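Local coordinates for thyroid hormone-inducible hepatic protein (Mus musculus, PDB 3ONT) that takes part in regulating lipogenesis, especially in the lactating mammary gland, and may do so by binding MID1IP1 and keeping it from ACACA, at residues V140-K143 with Y144-T148. Numbering follows the deposited sequence.
Sequences VTRK and YQEMT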
ATOM      1  N   VAL A 140      13.983  12.168 -14.948  1.00 28.74           N
ATOM      2  CA  VAL A 140      13.330  13.331 -15.519  1.00 51.91           C
ATOM      3  C   VAL A 140      14.044  14.617 -15.089  1.00 52.64           C
ATOM      4  O   VAL A 140      14.231  15.519 -15.904  1.00 52.79           O
ATOM      5  CB  VAL A 140      11.851  13.442 -15.145  1.00 50.66           C
ATOM      6  CG1 VAL A 140      11.287  14.778 -15.688  1.00 47.56           C
ATOM      7  CG2 VAL A 140      11.061  12.248 -15.668  1.00 47.90           C
ATOM      8  N   THR A 141      14.433  14.693 -13.817  1.00 53.13           N
ATOM      9  CA  THR A 141      15.127  15.863 -13.273  1.00 53.73           C
ATOM     10  C   THR A 141      16.455  16.048 -13.984  1.00 55.07           C
ATOM     11  O   THR A 141      16.774  17.141 -14.419  1.00 55.22           O
ATOM     12  CB  THR A 141      15.373  15.711 -11.755  1.00 54.59           C
ATOM     13  OG1 THR A 141      14.124  15.514 -11.094  1.00 54.77           O
ATOM     14  CG2 THR A 141      16.027  16.934 -11.184  1.00 55.16           C
ATOM     15  N   ARG A 142      17.224  14.970 -14.092  1.00 57.36           N
ATOM     16  CA  ARG A 142      18.491  14.981 -14.810  1.00 60.54           C
ATOM     17  C   ARG A 142      18.306  15.437 -16.279  1.00 59.18           C
ATOM     18  O   ARG A 142      19.077  16.259 -16.785  1.00 59.16           O
ATOM     19  CB  ARG A 142      19.145  13.589 -14.749  1.00 64.69           C
ATOM     20  CG  ARG A 142      20.627  13.572 -15.139  1.00 72.72           C
ATOM     21  CD  ARG A 142      21.435  14.407 -14.129  1.00 78.72           C
ATOM     22  NE  ARG A 142      22.648  15.069 -14.649  1.00 83.87           N
ATOM     23  CZ  ARG A 142      23.897  14.762 -14.266  1.00 89.65           C
ATOM     24  NH1 ARG A 142      24.110  13.780 -13.381  1.00 92.38           N
ATOM     25  NH2 ARG A 142      24.940  15.427 -14.768  1.00 91.82           N
ATOM     26  N   LYS A 143      17.271  14.917 -16.940  1.00 57.37           N
ATOM     27  CA  LYS A 143      17.027  15.210 -18.335  1.00 57.49           C
ATOM     28  C   LYS A 143      16.774  16.703 -18.525  1.00 55.87           C
ATOM     29  O   LYS A 143      17.372  17.331 -19.401  1.00 56.06           O
ATOM     30  CB  LYS A 143      15.888  14.347 -18.888  1.00 58.25           C
ATOM     31  CG  LYS A 143      15.558  14.609 -20.354  1.00 61.57           C
ATOM     32  CD  LYS A 143      15.986  13.503 -21.330  1.00 65.53           C
ATOM     33  CE  LYS A 143      17.335  13.780 -22.018  1.00 68.08           C
ATOM     34  NZ  LYS A 143      17.306  14.798 -23.106  1.00 67.23           N
ATOM     35  N   TYR A 144      15.917  17.276 -17.692  1.00 54.70           N
ATOM     36  CA  TYR A 144      15.652  18.718 -17.745  1.00 54.81           C
ATOM     37  C   TYR A 144      16.907  19.562 -17.527  1.00 56.75           C
ATOM     38  O   TYR A 144      17.128  20.561 -18.213  1.00 56.88           O
ATOM     39  CB  TYR A 144      14.622  19.116 -16.705  1.00 53.55           C
ATOM     40  CG  TYR A 144      14.191  20.557 -16.821  1.00 54.13           C
ATOM     41  CD1 TYR A 144      14.858  21.563 -16.123  1.00 54.50           C
ATOM     42  CD2 TYR A 144      13.104  20.919 -17.630  1.00 53.72           C
ATOM     43  CE1 TYR A 144      14.452  22.876 -16.217  1.00 55.21           C
ATOM     44  CE2 TYR A 144      12.695  22.228 -17.730  1.00 54.12           C
ATOM     45  CZ  TYR A 144      13.372  23.205 -17.023  1.00 55.86           C
ATOM     46  OH  TYR A 144      12.961  24.520 -17.112  1.00 58.35           O
ATOM     47  N   GLN A 145      17.716  19.176 -16.545  1.00 59.11           N
ATOM     48  CA  GLN A 145      18.969  19.872 -16.288  1.00 60.82           C
ATOM     49  C   GLN A 145      19.853  19.807 -17.521  1.00 61.34           C
ATOM     50  O   GLN A 145      20.425  20.821 -17.920  1.00 60.67           O
ATOM     51  CB  GLN A 145      19.668  19.305 -15.055  1.00 62.56           C
ATOM     52  CG  GLN A 145      18.984  19.715 -13.763  1.00 62.95           C
ATOM     53  CD  GLN A 145      19.452  18.931 -12.525  1.00 66.01           C
ATOM     54  OE1 GLN A 145      20.052  17.857 -12.619  1.00 65.84           O
ATOM     55  NE2 GLN A 145      19.168  19.484 -11.356  1.00 66.74           N
ATOM     56  N   GLU A 146      19.910  18.628 -18.140  1.00 62.80           N
ATOM     57  CA  GLU A 146      20.684  18.428 -19.358  1.00 66.23           C
ATOM     58  C   GLU A 146      20.158  19.325 -20.475  1.00 65.90           C
ATOM     59  O   GLU A 146      20.907  20.145 -21.029  1.00 66.58           O
ATOM     60  CB  GLU A 146      20.699  16.951 -19.768  1.00 68.77           C
ATOM     61  CG  GLU A 146      21.803  16.118 -19.089  1.00 74.94           C
ATOM     62  CD  GLU A 146      21.620  14.585 -19.218  1.00 78.62           C
ATOM     63  OE1 GLU A 146      20.840  14.117 -20.085  1.00 80.26           O
ATOM     64  OE2 GLU A 146      22.273  13.832 -18.450  1.00 81.52           O
HETATM   65  N   MSE A 147      18.859  19.209 -20.754  1.00 38.54           N
HETATM   66  CA  MSE A 147      18.183  19.998 -21.790  1.00 65.46           C
HETATM   67  C   MSE A 147      18.422  21.484 -21.694  1.00 65.19           C
HETATM   68  O   MSE A 147      18.533  22.158 -22.706  1.00 65.10           O
HETATM   69  CB  MSE A 147      16.684  19.796 -21.718  1.00 65.38           C
HETATM   70  CG  MSE A 147      16.220  18.492 -22.260  1.00 67.42           C
HETATM   71 SE   MSE A 147      14.393  18.231 -21.687  1.00 70.72          SE
HETATM   72  CE  MSE A 147      13.728  20.019 -21.979  1.00 64.39           C
ATOM     73  N   THR A 148      18.454  22.012 -20.483  1.00 65.86           N
ATOM     74  CA  THR A 148      18.586  23.449 -20.338  1.00 67.65           C
ATOM     75  C   THR A 148      20.020  23.794 -19.957  1.00 71.51           C
ATOM     76  O   THR A 148      20.271  24.816 -19.315  1.00 72.52           O
ATOM     77  CB  THR A 148      17.601  24.004 -19.314  1.00 66.77           C
ATOM     78  OG1 THR A 148      17.869  23.420 -18.037  1.00 68.18           O
ATOM     79  CG2 THR A 148      16.178  23.684 -19.718  1.00 65.59           C
TER
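Glu-146 leans back over the preceding turn of helix 115-147 and passes between the side chains of Arg-142 and Lys-143. Glu-146 CB rests 3.4 Å from Lys-143 O, and CG and CD run on beside Arg-142 O, with CG anti to the carbonyl carbon (chi1 -86°) and the chain extended beyond it. At the tip the carboxylate divides: Glu-146 OE2 meets the aliphatic CG of Arg-142 at 3.7 Å, while OE1 approaches CE of Lys-143. A glutamate suits this exposed place, where the two basic side chains probably attract it without a salt bridge to Arg-142. Arg-142 NE stands 4.0 Å from Glu-146 OE2, which lies well out of the guanidinium plane, and the two flat groups are inclined at 56°.

The backbone supplies the regular i to i+4 bonds, among them Met-147 N to Lys-143 O at 2.8 Å. Met-147, a selenomethionine, places SE 4.0 Å from CG of Lys-143, a nonpolar neighbour. Threonine suits position 141 twice over: methyl CG2 lies against the Gln-145 amide, while the hydroxyl bonds back to Ala-137 O. Where the helix ends, Thr-148 N and OG1 both bond to Tyr-144 O, from opposite faces of its carbonyl plane.

Near the C-terminal end of the long helix, this turn reaches the second subunit of the homodimer: Tyr-144 is long enough for OH to bond Ile-35 N of that subunit, Thr-141 packs on its Met-29, within the range forming helix 15-32 in this chain, and Met-147 and Thr-148 pack on its Leu-38, in the residues that follow.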